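Local coordinates for CELL WALL surface anchor family protein (Streptococcus pneumoniae, PDB 2WW8) that probably attaches the bacterium to host cells as the adhesin of the pneumococcal pilus, carrying an integrin-like metal-binding domain, at residues Ser92-Pro96 with Gly97-Leu101; Asn326-Asn329 with Asp330-Glu333; Leu576-Leu579 with Asn580-His584. All coordinates share one frame; numbering follows the deposited sequence.

Interaction 1. Residues Ser92-Pro96 with Gly97-Leu101; sequences SNIKP and GTYTL
One face of the Tyr99 ring is met by CG2 of Ile94, while the carbonyl O of Lys95 comes to its edge, close to the ring plane, at the hydroxyl end. Within the strand itself, Gly97 O also lies in plane at the edge. The methyl makes a CH-pi contact: CG2 of Ile94 stands 3.8 Å from the ring centroid of Tyr99, 28° off the normal, displaced toward the hydroxyl side so that CZ of Tyr99 is its closest ring atom at 3.3 Å. Ile94 has CG2 anti to the backbone N, which turns this branch to the ring, and the two side chains run past each other in opposite directions. The hydroxyl is the donor in a short bond, Tyr99 OH to Lys95 O, of 2.6 Å. It meets the carbonyl at a C=O...O angle of 124°, moderately tilted out of the carbonyl plane. CB of Lys95 passes 3.7 Å from Tyr99 OH, but the rest of that side chain runs away from the contact. Pro96 and Gly97 form the connection, and Gly97 takes up backbone angles that call for glycine, bringing the chain into strand 97-105. Just before the connection, Asn93 and Ile94 together face Gly48 in a G1 beta bulge. Leu69 touches both Ile94 and Tyr99, and Val121 packs on Ile94, so the pair belongs to the interior of the prealbumin-like domain. A tyrosine hydroxyl bonded to the backbone four residues earlier, across a Pro-Gly connection, is a tyrosine corner. Its chemistry implies that one aromatic side chain does two jobs: its apolar face fills the core beside Ile94, while its polar end satisfies a backbone carbonyl of the connection and pins that connection to the strand.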
loop_
_atom_site.group_PDB
_atom_site.type_symbol
_atom_site.label_atom_id
_atom_site.label_comp_id
_atom_site.label_asym_id
_atom_site.label_seq_id
_atom_site.Cartn_x
_atom_site.Cartn_y
_atom_site.Cartn_z
ATOM N N SER A 92 -28.009 -12.239 31.863
ATOM C CA SER A 92 -26.847 -12.445 30.989
ATOM C C SER A 92 -26.679 -13.918 30.601
ATOM O O SER A 92 -27.378 -14.779 31.132
ATOM C CB SER A 92 -25.588 -12.043 31.757
ATOM O OG SER A 92 -25.623 -10.668 32.076
ATOM N N ASN A 93 -25.763 -14.238 29.693
ATOM C CA ASN A 93 -25.374 -15.630 29.491
ATOM C C ASN A 93 -26.483 -16.666 29.306
ATOM O O ASN A 93 -26.440 -17.783 29.838
ATOM C CB ASN A 93 -24.443 -16.040 30.621
ATOM C CG ASN A 93 -23.169 -15.254 30.580
ATOM O OD1 ASN A 93 -23.151 -14.054 30.848
ATOM N ND2 ASN A 93 -22.088 -15.922 30.199
ATOM N N ILE A 94 -27.481 -16.274 28.522
ATOM C CA ILE A 94 -28.663 -17.091 28.321
ATOM C C ILE A 94 -28.385 -18.020 27.147
ATOM O O ILE A 94 -27.923 -17.605 26.082
ATOM C CB ILE A 94 -29.933 -16.230 28.114
ATOM C CG1 ILE A 94 -30.021 -15.109 29.159
ATOM C CG2 ILE A 94 -31.182 -17.107 28.098
ATOM C CD1 ILE A 94 -30.878 -13.915 28.740
ATOM N N LYS A 95 -28.670 -19.295 27.364
ATOM C CA LYS A 95 -28.363 -20.320 26.392
ATOM C C LYS A 95 -29.479 -20.379 25.369
ATOM O O LYS A 95 -30.620 -20.057 25.681
ATOM C CB LYS A 95 -28.213 -21.663 27.094
ATOM C CG LYS A 95 -27.061 -21.666 28.079
ATOM C CD LYS A 95 -27.229 -22.839 29.016
ATOM C CE LYS A 95 -26.035 -23.008 29.942
ATOM N NZ LYS A 95 -26.572 -23.676 31.154
ATOM N N PRO A 96 -29.139 -20.758 24.128
ATOM C CA PRO A 96 -30.098 -21.076 23.071
ATOM C C PRO A 96 -31.374 -21.751 23.604
ATOM O O PRO A 96 -31.280 -22.556 24.523
ATOM C CB PRO A 96 -29.307 -22.064 22.205
ATOM C CG PRO A 96 -27.858 -21.643 22.383
ATOM C CD PRO A 96 -27.745 -20.827 23.649
ATOM N N GLY A 97 -32.547 -21.445 23.053
ATOM C CA GLY A 97 -33.797 -22.043 23.518
ATOM C C GLY A 97 -34.922 -21.053 23.759
ATOM O O GLY A 97 -34.830 -19.876 23.384
ATOM N N THR A 98 -35.983 -21.543 24.399
ATOM C CA THR A 98 -37.206 -20.769 24.618
ATOM C C THR A 98 -37.455 -20.599 26.108
ATOM O O THR A 98 -37.285 -21.544 26.875
ATOM C CB THR A 98 -38.391 -21.470 23.938
ATOM O OG1 THR A 98 -38.032 -21.677 22.569
ATOM C CG2 THR A 98 -39.666 -20.630 23.995
ATOM N N TYR A 99 -37.833 -19.390 26.515
ATOM C CA TYR A 99 -37.974 -19.060 27.931
ATOM C C TYR A 99 -39.313 -18.386 28.238
ATOM O O TYR A 99 -39.868 -17.689 27.380
ATOM C CB TYR A 99 -36.821 -18.164 28.403
ATOM C CG TYR A 99 -35.447 -18.791 28.272
ATOM C CD1 TYR A 99 -34.880 -19.057 27.011
ATOM C CD2 TYR A 99 -34.707 -19.115 29.410
ATOM C CE1 TYR A 99 -33.632 -19.644 26.889
ATOM C CE2 TYR A 99 -33.444 -19.703 29.297
ATOM C CZ TYR A 99 -32.919 -19.966 28.034
ATOM O OH TYR A 99 -31.677 -20.555 27.949
ATOM N N THR A 100 -39.829 -18.625 29.448
ATOM C CA THR A 100 -40.861 -17.760 30.015
ATOM C C THR A 100 -40.232 -16.884 31.097
ATOM O O THR A 100 -39.500 -17.370 31.967
ATOM C CB THR A 100 -42.130 -18.503 30.513
ATOM O OG1 THR A 100 -42.598 -19.380 29.483
ATOM C CG2 THR A 100 -43.266 -17.518 30.848
ATOM N N LEU A 101 -40.509 -15.588 30.956
ATOM C CA LEU A 101 -40.147 -14.513 31.882
ATOM C C LEU A 101 -41.396 -14.064 32.646
ATOM O O LEU A 101 -42.431 -13.723 32.048
ATOM C CB LEU A 101 -39.594 -13.306 31.116
ATOM C CG LEU A 101 -38.658 -12.203 31.643
ATOM C CD1 LEU A 101 -39.306 -10.838 31.399
ATOM C CD2 LEU A 101 -38.162 -12.293 33.087
#

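Interaction 2. Residues Asn326-Asn329 with Asp330-Glu333; sequences NDKN and DIVE
Asp330, Ile331 and Asn329 carry most of this contact, which winds the first turn of helix 328-337 back onto the residues leading into it. Asp330 is gripped through its backbone: its N donates to OD1 of Asp327 over 2.8 Å, a nearly straight bond (162°) that uses the anti lone pair of the carboxylate oxygen. Asp327 reaches that amide because its CG is anti to the backbone N (chi1 168°), which swings the carboxylate across the open end of the helix. The two acidic side chains cross at about a right angle, their OD1 atoms, of Asp327 and of Asp330, 3.5 Å apart. This approach of like charges is probably eased by the positive end of the helix dipole and by Lys323, which forms a salt bridge with OD2 of Asp330; Thr325 OG1 is hydrogen-bonded to the same oxygen. Ile331 continues the turn, its N bonding to Asp327 O at 2.9 Å. Its CG1, set beside the backbone N, runs back over the start of the helix, 3.3 Å from Asp327 O, and CD1 of Ile331 ends 3.8 Å from the carbonyl carbon of Asn326. The Lys328 aliphatic chain lies alongside, pointing the same way, with its CD 4.2 Å from CD1 of Ile331. Asn329 takes part chiefly through its backbone, its O accepting from Glu333 N at 3.1 Å. Ile331 is the buried member of the group and packs on Ile259 and Thr263 of helix 247-263. An aspartate that precedes a helix and takes the amide three residues on is the classic N-cap, here opening a surface helix of the domain built on the five-stranded parallel sheet.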
loop_
_atom_site.group_PDB
_atom_site.type_symbol
_atom_site.label_atom_id
_atom_site.label_comp_id
_atom_site.label_asym_id
_atom_site.label_seq_id
_atom_site.Cartn_x
_atom_site.Cartn_y
_atom_site.Cartn_z
ATOM N N ASN A 326 27.019 -8.513 -8.984
ATOM C CA ASN A 326 25.570 -8.750 -8.913
ATOM C C ASN A 326 25.030 -8.433 -7.517
ATOM O O ASN A 326 23.904 -8.786 -7.147
ATOM C CB ASN A 326 25.222 -10.192 -9.308
ATOM C CG ASN A 326 25.798 -11.216 -8.313
ATOM O OD1 ASN A 326 26.547 -10.862 -7.415
ATOM N ND2 ASN A 326 25.416 -12.476 -8.444
ATOM N N ASP A 327 25.852 -7.773 -6.712
ATOM C CA ASP A 327 25.375 -7.427 -5.370
ATOM C C ASP A 327 24.416 -6.209 -5.497
ATOM O O ASP A 327 24.776 -5.210 -6.118
ATOM C CB ASP A 327 26.601 -7.049 -4.516
ATOM C CG ASP A 327 26.199 -6.384 -3.203
ATOM O OD1 ASP A 327 25.951 -5.151 -3.156
ATOM O OD2 ASP A 327 26.110 -7.132 -2.220
ATOM N N LYS A 328 23.212 -6.295 -4.920
ATOM C CA LYS A 328 22.208 -5.220 -5.018
ATOM C C LYS A 328 22.668 -3.813 -4.588
ATOM O O LYS A 328 22.311 -2.795 -5.215
ATOM C CB LYS A 328 20.940 -5.609 -4.231
ATOM C CG LYS A 328 20.174 -6.826 -4.828
ATOM C CD LYS A 328 20.079 -6.796 -6.379
ATOM C CE LYS A 328 19.364 -8.065 -6.931
ATOM N NZ LYS A 328 19.083 -7.985 -8.396
ATOM N N ASN A 329 23.459 -3.733 -3.520
ATOM C CA ASN A 329 23.971 -2.450 -3.059
ATOM C C ASN A 329 24.999 -1.857 -4.015
ATOM O O ASN A 329 25.024 -0.648 -4.294
ATOM C CB ASN A 329 24.583 -2.605 -1.659
ATOM C CG ASN A 329 23.539 -2.707 -0.538
ATOM O OD1 ASN A 329 23.619 -3.623 0.275
ATOM N ND2 ASN A 329 22.563 -1.787 -0.490
ATOM N N ASP A 330 25.866 -2.718 -4.530
ATOM C CA ASP A 330 26.853 -2.343 -5.539
ATOM C C ASP A 330 26.151 -1.853 -6.801
ATOM O O ASP A 330 26.640 -0.911 -7.415
ATOM C CB ASP A 330 27.706 -3.544 -5.993
ATOM C CG ASP A 330 28.795 -3.995 -4.985
ATOM O OD1 ASP A 330 28.893 -3.421 -3.860
ATOM O OD2 ASP A 330 29.558 -4.942 -5.388
ATOM N N ILE A 331 25.077 -2.531 -7.203
ATOM C CA ILE A 331 24.330 -2.149 -8.411
ATOM C C ILE A 331 23.727 -0.754 -8.247
ATOM O O ILE A 331 23.796 0.054 -9.180
ATOM C CB ILE A 331 23.225 -3.170 -8.756
ATOM C CG1 ILE A 331 23.883 -4.493 -9.246
ATOM C CG2 ILE A 331 22.282 -2.563 -9.813
ATOM C CD1 ILE A 331 23.017 -5.672 -9.093
ATOM N N VAL A 332 23.163 -0.472 -7.067
ATOM C CA VAL A 332 22.684 0.874 -6.741
ATOM C C VAL A 332 23.787 1.947 -6.914
ATOM O O VAL A 332 23.559 3.036 -7.419
ATOM C CB VAL A 332 22.042 0.977 -5.339
ATOM C CG1 VAL A 332 21.778 2.484 -4.916
ATOM C CG2 VAL A 332 20.748 0.153 -5.295
ATOM N N GLU A 333 24.985 1.599 -6.466
ATOM C CA GLU A 333 26.103 2.501 -6.487
ATOM C C GLU A 333 26.548 2.686 -7.930
ATOM O O GLU A 333 26.755 3.808 -8.371
ATOM C CB GLU A 333 27.175 1.909 -5.574
ATOM C CG GLU A 333 28.357 2.835 -5.409
ATOM C CD GLU A 333 29.480 2.212 -4.572
ATOM O OE1 GLU A 333 29.277 1.148 -3.920
ATOM O OE2 GLU A 333 30.581 2.811 -4.635
#

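Interaction 3. Residues Leu576-Leu579 with Asn580-His584; sequences LEQL and NRYFH
Running from Leu576 to His584, the contact spans nearly all of helix 575-583, which follows the last strand of the five-stranded parallel sheet in the integrin-like, von Willebrand factor A-type domain. Successive i to i+4 backbone bonds build it, from Asn580 N to Leu576 O at 2.6 Å through Phe583 N to Leu579 O at 2.8 Å, and the bond from His584 N ends the series. On one flank Gln578 and Arg581 lie side by side and point the same way, the amide and guanidinium planes 59° apart. The glutamine chain bends at chi2 (55°), which brings one end of its amide over a face of the Tyr582 ring. That ring is stacked on Phe535, and its hydroxyl is hydrogen-bonded to Glu564 O and Thr567 OG1. Leu579, on the buried side, rests on Phe383, Ile385 and Val537 of the central sheet, while Leu576 and Phe583 touch helix 247-263. CB of Phe583 lies 3.4 Å from Leu579 O, and its ring meets Tyr216 edge-to-face. At the end of the helix Asn580 O is held twice by one residue: His584 N at 2.9 Å approaches from one face of the carbonyl plane, and His584 ND1, with the oxygen lying in the imidazole plane, approaches from the other at 2.7 Å.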
loop_
_atom_site.group_PDB
_atom_site.type_symbol
_atom_site.label_atom_id
_atom_site.label_comp_id
_atom_site.label_asym_id
_atom_site.label_seq_id
_atom_site.Cartn_x
_atom_site.Cartn_y
_atom_site.Cartn_z
ATOM N N LEU A 576 17.211 3.528 -25.621
ATOM C CA LEU A 576 16.801 2.374 -24.833
ATOM C C LEU A 576 16.168 1.281 -25.715
ATOM O O LEU A 576 16.508 0.082 -25.598
ATOM C CB LEU A 576 15.873 2.781 -23.678
ATOM C CG LEU A 576 15.446 1.608 -22.784
ATOM C CD1 LEU A 576 16.702 0.758 -22.295
ATOM C CD2 LEU A 576 14.524 2.083 -21.658
ATOM N N GLU A 577 15.290 1.702 -26.624
ATOM C CA GLU A 577 14.625 0.744 -27.471
ATOM C C GLU A 577 15.686 -0.086 -28.195
ATOM O O GLU A 577 15.532 -1.293 -28.348
ATOM C CB GLU A 577 13.718 1.481 -28.452
ATOM C CG GLU A 577 13.152 0.651 -29.606
ATOM C CD GLU A 577 12.476 1.651 -30.573
ATOM O OE1 GLU A 577 11.320 2.052 -30.288
ATOM O OE2 GLU A 577 13.126 2.114 -31.556
ATOM N N GLN A 578 16.765 0.552 -28.638
ATOM C CA GLN A 578 17.760 -0.218 -29.403
ATOM C C GLN A 578 18.632 -1.150 -28.558
ATOM O O GLN A 578 18.898 -2.294 -28.959
ATOM C CB GLN A 578 18.560 0.727 -30.281
ATOM C CG GLN A 578 19.455 0.046 -31.251
ATOM C CD GLN A 578 18.747 -0.963 -32.155
ATOM O OE1 GLN A 578 19.215 -2.108 -32.242
ATOM N NE2 GLN A 578 17.621 -0.599 -32.752
ATOM N N LEU A 579 19.030 -0.670 -27.375
ATOM C CA LEU A 579 19.715 -1.499 -26.394
ATOM C C LEU A 579 18.802 -2.662 -26.031
ATOM O O LEU A 579 19.259 -3.816 -25.943
ATOM C CB LEU A 579 20.041 -0.723 -25.118
ATOM C CG LEU A 579 21.099 0.365 -25.257
ATOM C CD1 LEU A 579 21.123 1.254 -24.014
ATOM C CD2 LEU A 579 22.515 -0.207 -25.478
ATOM N N ASN A 580 17.537 -2.350 -25.774
ATOM C CA ASN A 580 16.593 -3.422 -25.512
ATOM C C ASN A 580 16.458 -4.487 -26.626
ATOM O O ASN A 580 16.351 -5.683 -26.351
ATOM C CB ASN A 580 15.233 -2.807 -25.146
ATOM C CG ASN A 580 14.415 -3.737 -24.278
ATOM O OD1 ASN A 580 14.938 -4.564 -23.528
ATOM N ND2 ASN A 580 13.129 -3.679 -24.455
ATOM N N ARG A 581 16.390 -4.063 -27.881
ATOM C CA ARG A 581 16.381 -4.939 -29.039
ATOM C C ARG A 581 17.611 -5.865 -29.040
ATOM O O ARG A 581 17.481 -7.076 -29.241
ATOM C CB ARG A 581 16.366 -4.072 -30.327
ATOM C CG ARG A 581 16.001 -4.879 -31.578
ATOM C CD ARG A 581 15.873 -4.015 -32.833
ATOM N NE ARG A 581 17.168 -3.475 -33.306
ATOM C CZ ARG A 581 18.084 -4.132 -34.031
ATOM N NH1 ARG A 581 17.897 -5.379 -34.415
ATOM N NH2 ARG A 581 19.187 -3.542 -34.424
ATOM N N TYR A 582 18.796 -5.335 -28.787
ATOM C CA TYR A 582 20.011 -6.179 -28.809
ATOM C C TYR A 582 19.975 -7.114 -27.574
ATOM O O TYR A 582 20.321 -8.311 -27.680
ATOM C CB TYR A 582 21.299 -5.328 -28.852
ATOM C CG TYR A 582 21.649 -4.768 -30.208
ATOM C CD1 TYR A 582 21.576 -5.562 -31.336
ATOM C CD2 TYR A 582 22.102 -3.451 -30.357
ATOM C CE1 TYR A 582 21.878 -5.096 -32.580
ATOM C CE2 TYR A 582 22.467 -2.991 -31.617
ATOM C CZ TYR A 582 22.338 -3.795 -32.704
ATOM O OH TYR A 582 22.678 -3.355 -33.947
ATOM N N PHE A 583 19.504 -6.593 -26.432
ATOM C CA PHE A 583 19.304 -7.438 -25.268
ATOM C C PHE A 583 18.454 -8.688 -25.639
ATOM O O PHE A 583 18.752 -9.816 -25.243
ATOM C CB PHE A 583 18.722 -6.599 -24.125
ATOM C CG PHE A 583 18.606 -7.340 -22.791
ATOM C CD1 PHE A 583 19.705 -8.026 -22.281
ATOM C CD2 PHE A 583 17.435 -7.362 -22.068
ATOM C CE1 PHE A 583 19.638 -8.703 -21.056
ATOM C CE2 PHE A 583 17.338 -8.100 -20.848
ATOM C CZ PHE A 583 18.457 -8.739 -20.336
ATOM N N HIS A 584 17.357 -8.451 -26.365
ATOM C CA HIS A 584 16.450 -9.490 -26.762
ATOM C C HIS A 584 17.066 -10.399 -27.844
ATOM O O HIS A 584 16.441 -11.366 -28.223
ATOM C CB HIS A 584 15.070 -8.948 -27.184
ATOM C CG HIS A 584 14.210 -8.505 -26.044
ATOM N ND1 HIS A 584 14.398 -7.310 -25.382
ATOM C CD2 HIS A 584 13.137 -9.087 -25.453
ATOM C CE1 HIS A 584 13.494 -7.175 -24.427
ATOM N NE2 HIS A 584 12.724 -8.245 -24.448
#

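In the fold
Interactions 2 and 3 belong to the same parallel-sheet domain and both touch helix 247-263, their centres about 22 Å apart; interaction 1 sits in the prealbumin-like domain, some 68 and 76 Å from them, centre to centre. Interaction 2 is a surface contact at a helix start, dominated by carboxylates and backbone amides, with a single buried isoleucine facing inward. Interaction 3, partly buried, runs to the end of another helix, where aromatic and leucine side chains face sheet and helix while polar groups line its flank. Interaction 1, also partly buried, joins two strands of different sheets through a tyrosine rather than by successive helical backbone bonds.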